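Local coordinates for protein inositol monophosphatase (Zymomonas mobilis, PDB 4N81) that probably acts as a magnesium-dependent phosphatase of the inositol monophosphatase family, hydrolysing phosphate monoesters, at residues Val84-Pro87 / Ile88-Thr91; Pro232-Lys235 / Asn236-Gly239. All blocks are in the same frame, centred on the assembly; numbering follows the deposited sequence.

Contact 1: Val84-Pro87 / Ile88-Thr91. With SO4 (sulfate ion), chain B.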
ATOM      1  N   VAL A  84      -1.653   7.910  24.275  1.00 19.02           N
ATOM      2  CA  VAL A  84      -2.031   6.677  23.618  1.00 19.17           C
ATOM      3  C   VAL A  84      -0.945   6.419  22.586  1.00 23.52           C
ATOM      4  O   VAL A  84      -0.716   7.272  21.752  1.00 25.18           O
ATOM      5  CB  VAL A  84      -3.405   6.840  22.915  1.00 22.89           C
ATOM      6  CG1 VAL A  84      -3.843   5.537  22.211  1.00 25.78           C
ATOM      7  CG2 VAL A  84      -4.481   7.244  23.925  1.00 25.99           C
ATOM      8  N   LEU A  85      -0.251   5.276  22.680  1.00 20.82           N
ATOM      9  CA  LEU A  85       0.856   4.949  21.772  1.00 16.81           C
ATOM     10  C   LEU A  85       0.548   3.695  20.957  1.00 19.94           C
ATOM     11  O   LEU A  85       0.060   2.707  21.500  1.00 19.17           O
ATOM     12  CB  LEU A  85       2.117   4.672  22.585  1.00 17.94           C
ATOM     13  CG  LEU A  85       2.417   5.738  23.650  1.00 23.56           C
ATOM     14  CD1 LEU A  85       3.635   5.366  24.458  1.00 24.01           C
ATOM     15  CD2 LEU A  85       2.594   7.110  23.034  1.00 23.86           C
ATOM     16  N   ASP A  86       0.801   3.741  19.658  1.00 14.86           N
ATOM     17  CA  ASP A  86       0.833   2.536  18.856  1.00 14.19           C
ATOM     18  C   ASP A  86       2.142   2.561  18.045  1.00 15.59           C
ATOM     19  O   ASP A  86       2.208   3.256  17.013  1.00 16.66           O
ATOM     20  CB  ASP A  86      -0.377   2.458  17.909  1.00 14.45           C
ATOM     21  CG  ASP A  86      -0.573   1.035  17.346  1.00 17.67           C
ATOM     22  OD1 ASP A  86       0.163   0.129  17.803  1.00 19.90           O
ATOM     23  OD2 ASP A  86      -1.456   0.825  16.480  1.00 17.71           O
ATOM     24  N   PRO A  87       3.198   1.862  18.510  1.00 14.61           N
ATOM     25  CA  PRO A  87       4.485   2.012  17.793  1.00 14.53           C
ATOM     26  C   PRO A  87       4.407   1.653  16.304  1.00 16.60           C
ATOM     27  O   PRO A  87       5.019   2.311  15.473  1.00 14.64           O
ATOM     28  CB  PRO A  87       5.374   0.955  18.489  1.00 15.36           C
ATOM     29  CG  PRO A  87       4.827   0.955  19.959  1.00 16.78           C
ATOM     30  CD  PRO A  87       3.326   1.108  19.788  1.00 17.08           C
ATOM     31  N   ILE A  88       3.619   0.629  15.987  1.00 13.49           N
ATOM     32  CA  ILE A  88       3.451   0.177  14.600  1.00 12.14           C
ATOM     33  C   ILE A  88       1.959  -0.089  14.345  1.00 14.06           C
ATOM     34  O   ILE A  88       1.453  -1.179  14.582  1.00 16.41           O
ATOM     35  CB  ILE A  88       4.290  -1.088  14.299  1.00 12.32           C
ATOM     36  CG1 ILE A  88       5.794  -0.802  14.568  1.00 14.13           C
ATOM     37  CG2 ILE A  88       4.083  -1.566  12.829  1.00 12.89           C
ATOM     38  CD1 ILE A  88       6.684  -2.062  14.521  1.00 13.87           C
ATOM     39  N   ASP A  89       1.262   0.921  13.846  1.00 12.72           N
ATOM     40  CA  ASP A  89      -0.090   0.695  13.370  1.00 10.58           C
ATOM     41  C   ASP A  89       0.045   0.204  11.932  1.00 11.22           C
ATOM     42  O   ASP A  89       0.717   0.845  11.128  1.00 12.34           O
ATOM     43  CB  ASP A  89      -0.890   1.994  13.409  1.00 10.39           C
ATOM     44  CG  ASP A  89      -2.321   1.768  12.969  1.00 11.53           C
ATOM     45  OD1 ASP A  89      -2.690   2.277  11.882  1.00  9.94           O
ATOM     46  OD2 ASP A  89      -3.041   1.050  13.692  1.00 11.77           O
ATOM     47  N   GLY A  90      -0.623  -0.906  11.602  1.00 12.51           N
ATOM     48  CA  GLY A  90      -0.400  -1.592  10.339  1.00 11.38           C
ATOM     49  C   GLY A  90       0.640  -2.687  10.543  1.00 10.56           C
ATOM     50  O   GLY A  90       1.555  -2.858   9.709  1.00 11.93           O
ATOM     51  N   THR A  91       0.480  -3.432  11.639  1.00 10.52           N
ATOM     52  CA  THR A  91       1.416  -4.497  11.960  1.00 11.17           C
ATOM     53  C   THR A  91       1.488  -5.508  10.774  1.00 15.88           C
ATOM     54  O   THR A  91       2.555  -5.951  10.370  1.00 11.59           O
ATOM     55  CB  THR A  91       0.781  -5.358  13.142  1.00 18.23           C
ATOM     56  OG1 THR A  91       0.605  -4.523  14.289  1.00 26.96           O
ATOM     57  CG2 THR A  91       1.724  -6.478  13.522  1.00 18.42           C
TER
HETATM   58  S   SO4 B 301      -2.364  -3.023  14.440  1.00 38.20           S
HETATM   59  O1  SO4 B 301      -1.480  -4.041  15.090  1.00 44.03           O
HETATM   60  O2  SO4 B 301      -3.777  -3.384  14.744  1.00 43.43           O
HETATM   61  O3  SO4 B 301      -2.155  -1.720  15.056  1.00 20.51           O
HETATM   62  O4  SO4 B 301      -2.164  -2.989  12.936  1.00 26.91           O
HETATM   63  O   HOH W   1       2.633  -1.544  17.759  1.00 29.19           O
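Two carboxylates, those of D86 and D89, bring their OD2 atoms together, with OD2 of D86 only 3.2 Å from OD2 of D89, a closeness of like charges consistent with the magnesium site predicted here. The sequence D86-P87-I88-D89-G90-T91 is the DPIDGT signature of the inositol monophosphatase family, at the corner the chain turns at P87, after strand 81-86. Both aspartates, together with D210, whose carboxylate also lies close to each OD2, and I88, are predicted magnesium ligands. D86 holds CG opposite the backbone N (chi1 -164°), which sends its carboxylate toward D89; the two side chains cross at about a right angle with their carboxylate planes 66° apart. A water accepts from N of I88 at 3.0 Å and can donate to OD1 of D86 at the same length. A lysine in place of D86 would probably leave the predicted metal site short of an acidic ligand and take away one acceptor of the water. The ring of P87 packs against M54 and D47 of helix 42-61, and its carbonyl takes a hydrogen bond from T103. A sulfate, probably from the crystallisation liquor, sits in front of the acidic pair, where the substrate's phosphate would be expected in this family. G90 is the N-cap of helix 91-95, so this end of the helix presents backbone N-H groups to the anion. O4 of the sulfate receives two of them, N of G90 at 2.9 Å and, more nearly straight at 162°, N of T91 at 3.0 Å.

Contact 2: Pro232-Lys235 / Asn236-Gly239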
ATOM      1  N   PRO A 232     -19.041  11.546  18.288  1.00 14.76           N
ATOM      2  CA  PRO A 232     -17.579  11.679  18.491  1.00 17.17           C
ATOM      3  C   PRO A 232     -16.906  10.397  18.870  1.00 14.47           C
ATOM      4  O   PRO A 232     -17.481   9.597  19.609  1.00 16.82           O
ATOM      5  CB  PRO A 232     -17.465  12.564  19.731  1.00 20.91           C
ATOM      6  CG  PRO A 232     -18.745  13.297  19.806  1.00 25.13           C
ATOM      7  CD  PRO A 232     -19.808  12.391  19.211  1.00 19.84           C
ATOM      8  N   LEU A 233     -15.679  10.205  18.402  1.00 13.85           N
ATOM      9  CA  LEU A 233     -14.903   9.053  18.792  1.00 13.86           C
ATOM     10  C   LEU A 233     -14.215   9.439  20.084  1.00 14.97           C
ATOM     11  O   LEU A 233     -13.776  10.590  20.266  1.00 16.63           O
ATOM     12  CB  LEU A 233     -13.869   8.750  17.712  1.00 12.91           C
ATOM     13  CG  LEU A 233     -14.490   8.283  16.393  1.00 12.38           C
ATOM     14  CD1 LEU A 233     -13.496   8.274  15.217  1.00 11.30           C
ATOM     15  CD2 LEU A 233     -15.070   6.844  16.640  1.00 12.35           C
ATOM     16  N   ASN A 234     -14.145   8.493  21.000  1.00 16.52           N
ATOM     17  CA  ASN A 234     -13.509   8.729  22.284  1.00 16.44           C
ATOM     18  C   ASN A 234     -12.871   7.463  22.789  1.00 19.13           C
ATOM     19  O   ASN A 234     -12.903   6.419  22.113  1.00 16.07           O
ATOM     20  CB  ASN A 234     -14.438   9.416  23.302  1.00 18.73           C
ATOM     21  CG  ASN A 234     -15.584   8.537  23.784  1.00 20.79           C
ATOM     22  OD1 ASN A 234     -15.530   7.307  23.710  1.00 18.34           O
ATOM     23  ND2 ASN A 234     -16.631   9.193  24.331  1.00 19.79           N
ATOM     24  N   LYS A 235     -12.301   7.538  23.989  1.00 17.81           N
ATOM     25  CA  LYS A 235     -11.469   6.477  24.518  1.00 20.90           C
ATOM     26  C   LYS A 235     -12.249   5.186  24.606  1.00 20.94           C
ATOM     27  O   LYS A 235     -11.696   4.079  24.588  1.00 22.00           O
ATOM     28  CB  LYS A 235     -11.013   6.872  25.940  1.00 26.88           C
ATOM     29  CG  LYS A 235     -10.345   5.729  26.690  1.00 38.76           C
ATOM     30  CD  LYS A 235     -10.062   6.021  28.193  1.00 59.40           C
ATOM     31  CE  LYS A 235      -9.992   4.684  28.974  1.00 58.22           C
ATOM     32  NZ  LYS A 235      -9.410   4.778  30.329  1.00 57.96           N
ATOM     33  N   ASN A 236     -13.546   5.328  24.702  1.00 26.23           N
ATOM     34  CA  ASN A 236     -14.404   4.174  24.823  1.00 28.09           C
ATOM     35  C   ASN A 236     -15.177   3.649  23.604  1.00 26.65           C
ATOM     36  O   ASN A 236     -15.928   2.673  23.736  1.00 21.56           O
ATOM     37  CB  ASN A 236     -15.311   4.400  25.995  1.00 31.51           C
ATOM     38  CG  ASN A 236     -14.951   3.489  27.090  1.00 42.35           C
ATOM     39  OD1 ASN A 236     -13.824   3.589  27.702  1.00 39.00           O
ATOM     40  ND2 ASN A 236     -15.818   2.476  27.278  1.00 40.94           N
ATOM     41  N   SER A 237     -14.960   4.276  22.445  1.00 16.78           N
ATOM     42  CA  SER A 237     -15.581   3.872  21.196  1.00 15.97           C
ATOM     43  C   SER A 237     -15.175   2.422  20.816  1.00 19.33           C
ATOM     44  O   SER A 237     -14.009   1.990  20.998  1.00 19.50           O
ATOM     45  CB  SER A 237     -15.171   4.829  20.093  1.00 15.15           C
ATOM     46  OG  SER A 237     -15.661   6.144  20.420  1.00 17.67           O
ATOM     47  N   VAL A 238     -16.141   1.678  20.289  1.00 15.62           N
ATOM     48  CA  VAL A 238     -15.915   0.274  19.937  1.00 16.46           C
ATOM     49  C   VAL A 238     -15.095   0.089  18.680  1.00 16.10           C
ATOM     50  O   VAL A 238     -14.638  -1.019  18.409  1.00 18.83           O
ATOM     51  CB  VAL A 238     -17.245  -0.518  19.805  1.00 20.10           C
ATOM     52  CG1 VAL A 238     -18.031  -0.397  21.127  1.00 27.92           C
ATOM     53  CG2 VAL A 238     -18.033   0.014  18.623  1.00 15.42           C
ATOM     54  N   GLY A 239     -14.876   1.168  17.940  1.00 14.92           N
ATOM     55  CA  GLY A 239     -13.915   1.117  16.822  1.00 12.74           C
ATOM     56  C   GLY A 239     -14.515   1.010  15.442  1.00 14.27           C
ATOM     57  O   GLY A 239     -13.860   0.527  14.498  1.00 12.93           O
TER
HETATM   58  O   HOH W   2     -18.088   6.845  19.541  1.00 15.35           O
HETATM   59  O   HOH W   3     -12.125   1.649  23.229  1.00 42.03           O
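S237 reaches back over the turn with its hydroxyl, and OG accepts a nearly straight hydrogen bond from N of N234 at 2.9 Å (166°). The backbone returns the link: N of S237 donates to O of N234 at 3.0 Å, closing a type I beta turn over N234-S237, although the donor stands well above the carbonyl plane. Within this turn the side chain of N234 folds over its own backbone, CG lying between N and the carbonyl carbon (chi1 69°), which brings OD1 to 3.0 Å from N of N236. That bond is more bent (139°), and it makes the asparagine an Asx-turn acceptor inside the beta turn. On the serine, OG is held beside its backbone N, the position that directs it at N234. CD2 of L233 lies 3.9 Å from OG of S237, a methyl beside the hydroxyl. Further out, one water donates to O of P232 and gives OG of S237 an acceptor at 2.7 Å, while a second water lies within donating distance of O of K235 and O of S237. The extended K235 side chain runs beside N236 and touches F68 and F208. L233 and S237 rest on F211 of helix 208-211, and K235 pairs through its backbone with G111, so the loop is joined to that helix and to the turn between strands 102-109 and 112-120. With the serine hydroxyl accepting from a backbone N-H and donating to water, the turn depends on polar bonds more than on apolar burial, as suits a loop at the surface.

Contact 1 is a buried corner that follows a strand of the seven-stranded sheet, whereas contact 2 is a surface turn in the loop between two strands of the five-stranded one. Their centres lie about 17 Å apart and their nearest atoms about 7 Å, without touching. Helix 208-211 relates them: F208 meets V84 and K235, and F68 likewise borders both. The chemistry follows the setting. In 84-91 acidic side chains converge on a predicted metal site and backbone N-H groups hold an anion; in 232-239 neutral amide and hydroxyl groups satisfy the turn's own backbone, with waters completing the network.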